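Penicillin-binding protein 1A (Mycobacterium tuberculosis, PDB 5CXW) builds cell-wall peptidoglycan, polymerising glycan strands and, through its penicillin-sensitive transpeptidase domain, the part in this chain, cross-linking their peptides. Local coordinates at residues Leu315-Trp320 / Asp346-Thr351. Numbering follows the deposited sequence.
Sequences LSTAVW and DIWKAT
Val319 lays its CG2 methyl on the backbone of Trp348, 3.6 Å from Trp348 CA, where strand 315-323 of the antiparallel sheet of the penicillin-binding transpeptidase domain packs against the last helix, 343-356. The strand and helix segments run nearly antiparallel, at 151° with axes 8.2 Å apart. With Val319 CG1 anti to the backbone N (chi1 -180°), that methyl points at Ile347, 3.8 Å from Ile347 CG2, and CG2 is left facing Trp348, where it also touches Trp348 CB. Further back along the strand, Thr317 brings its carbonyl O to the edge of the Trp348 indole, 3.3 Å from Trp348 CD1 and near the ring plane; Thr317 CB lies 3.8 Å from Trp348 CD1, off to one side of that plane. Trp348 NE1 is hydrogen-bonded to Gly310 O on the neighbouring strand 303-312, which ties the indole to the sheet at a second strand. Thr317 OG1 and Ser66 OG, on strand 60-67 at the other side, share a hydrogen bond, and Thr317 CG2 is 4.2 Å from Thr351 CG2. Helix 211-222 covers the opposite sheet face, through Ser316 and Ala318. Within the helix, Ile347 O takes two bonds from opposite faces of its carbonyl plane, from Thr351 N and from Thr351 OG1 at 2.8 Å.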
loop_
_atom_site.group_PDB
_atom_site.type_symbol
_atom_site.label_atom_id
_atom_site.label_comp_id
_atom_site.label_asym_id
_atom_site.label_seq_id
_atom_site.Cartn_x
_atom_site.Cartn_y
_atom_site.Cartn_z
ATOM N N LEU A 315 -4.686 -11.794 -1.469
ATOM C CA LEU A 315 -4.732 -10.841 -0.380
ATOM C C LEU A 315 -3.645 -9.806 -0.507
ATOM O O LEU A 315 -2.493 -10.126 -0.724
ATOM C CB LEU A 315 -4.669 -11.508 1.000
ATOM C CG LEU A 315 -5.194 -10.630 2.135
ATOM C CD1 LEU A 315 -6.704 -10.408 2.032
ATOM C CD2 LEU A 315 -4.886 -11.380 3.427
ATOM N N SER A 316 -4.057 -8.536 -0.427
ATOM C CA SER A 316 -3.127 -7.406 -0.443
ATOM C C SER A 316 -3.220 -6.655 0.833
ATOM O O SER A 316 -4.308 -6.208 1.221
ATOM C CB SER A 316 -3.481 -6.442 -1.597
ATOM O OG SER A 316 -2.615 -5.287 -1.520
ATOM N N THR A 317 -2.094 -6.528 1.533
ATOM C CA THR A 317 -2.086 -5.906 2.849
ATOM C C THR A 317 -1.055 -4.752 2.903
ATOM O O THR A 317 0.117 -4.909 2.510
ATOM C CB THR A 317 -1.779 -6.928 3.963
ATOM O OG1 THR A 317 -2.783 -7.966 3.957
ATOM C CG2 THR A 317 -1.788 -6.242 5.352
ATOM N N ALA A 318 -1.528 -3.598 3.380
ATOM C CA ALA A 318 -0.702 -2.454 3.629
ATOM C C ALA A 318 -0.607 -2.218 5.156
ATOM O O ALA A 318 -1.599 -2.266 5.864
ATOM C CB ALA A 318 -1.311 -1.209 2.989
ATOM N N VAL A 319 0.603 -1.919 5.615
ATOM C CA VAL A 319 0.854 -1.598 7.014
ATOM C C VAL A 319 1.694 -0.343 7.080
ATOM O O VAL A 319 2.746 -0.235 6.453
ATOM C CB VAL A 319 1.656 -2.684 7.723
ATOM C CG1 VAL A 319 1.902 -2.324 9.184
ATOM C CG2 VAL A 319 0.945 -4.077 7.601
ATOM N N TRP A 320 1.231 0.547 7.960
ATOM C CA TRP A 320 1.930 1.776 8.356
ATOM C C TRP A 320 2.157 1.736 9.864
ATOM O O TRP A 320 1.311 1.277 10.612
ATOM C CB TRP A 320 1.092 2.985 7.978
ATOM C CG TRP A 320 1.531 4.295 8.622
ATOM C CD1 TRP A 320 2.456 5.185 8.117
ATOM C CD2 TRP A 320 1.054 4.874 9.841
ATOM N NE1 TRP A 320 2.563 6.275 8.951
ATOM C CE2 TRP A 320 1.735 6.096 10.029
ATOM C CE3 TRP A 320 0.111 4.486 10.800
ATOM C CZ2 TRP A 320 1.455 6.954 11.105
ATOM C CZ3 TRP A 320 -0.135 5.310 11.867
ATOM C CH2 TRP A 320 0.540 6.553 12.014
ATOM N N ASP A 346 7.097 -6.881 10.317
ATOM C CA ASP A 346 6.684 -7.861 11.315
ATOM C C ASP A 346 5.157 -7.992 11.334
ATOM O O ASP A 346 4.600 -9.126 11.293
ATOM C CB ASP A 346 7.161 -7.455 12.728
ATOM C CG ASP A 346 8.658 -7.461 12.898
ATOM O OD1 ASP A 346 9.381 -8.299 12.308
ATOM O OD2 ASP A 346 9.131 -6.628 13.701
ATOM N N ILE A 347 4.450 -6.846 11.338
ATOM C CA ILE A 347 3.010 -6.839 11.375
ATOM C C ILE A 347 2.424 -7.400 10.069
ATOM O O ILE A 347 1.470 -8.173 10.090
ATOM C CB ILE A 347 2.487 -5.405 11.681
ATOM C CG1 ILE A 347 2.902 -4.948 13.088
ATOM C CG2 ILE A 347 0.988 -5.293 11.426
ATOM C CD1 ILE A 347 2.755 -3.433 13.359
ATOM N N TRP A 348 2.956 -6.952 8.958
ATOM C CA TRP A 348 2.506 -7.375 7.605
ATOM C C TRP A 348 2.624 -8.919 7.499
ATOM O O TRP A 348 1.678 -9.614 7.110
ATOM C CB TRP A 348 3.375 -6.699 6.538
ATOM C CG TRP A 348 3.055 -7.213 5.153
ATOM C CD1 TRP A 348 2.012 -6.838 4.355
ATOM C CD2 TRP A 348 3.776 -8.220 4.414
ATOM N NE1 TRP A 348 2.045 -7.565 3.165
ATOM C CE2 TRP A 348 3.120 -8.392 3.168
ATOM C CE3 TRP A 348 4.944 -8.943 4.663
ATOM C CZ2 TRP A 348 3.585 -9.300 2.175
ATOM C CZ3 TRP A 348 5.394 -9.875 3.669
ATOM C CH2 TRP A 348 4.705 -10.044 2.473
ATOM N N LYS A 349 3.801 -9.441 7.825
ATOM C CA LYS A 349 4.043 -10.887 7.718
ATOM C C LYS A 349 3.062 -11.675 8.597
ATOM O O LYS A 349 2.494 -12.710 8.190
ATOM C CB LYS A 349 5.497 -11.230 8.092
ATOM C CG LYS A 349 5.687 -12.751 8.343
ATOM C CD LYS A 349 7.143 -13.152 8.415
ATOM C CE LYS A 349 7.259 -14.539 9.020
ATOM N NZ LYS A 349 6.708 -15.594 8.108
ATOM N N ALA A 350 2.908 -11.222 9.840
ATOM C CA ALA A 350 2.040 -11.911 10.796
ATOM C C ALA A 350 0.590 -11.835 10.366
ATOM O O ALA A 350 -0.150 -12.839 10.457
ATOM C CB ALA A 350 2.207 -11.318 12.166
ATOM N N THR A 351 0.192 -10.688 9.844
ATOM C CA THR A 351 -1.190 -10.537 9.375
ATOM C C THR A 351 -1.426 -11.450 8.176
ATOM O O THR A 351 -2.453 -12.157 8.082
ATOM C CB THR A 351 -1.434 -9.075 8.982
ATOM O OG1 THR A 351 -1.295 -8.213 10.149
ATOM C CG2 THR A 351 -2.884 -8.917 8.423
#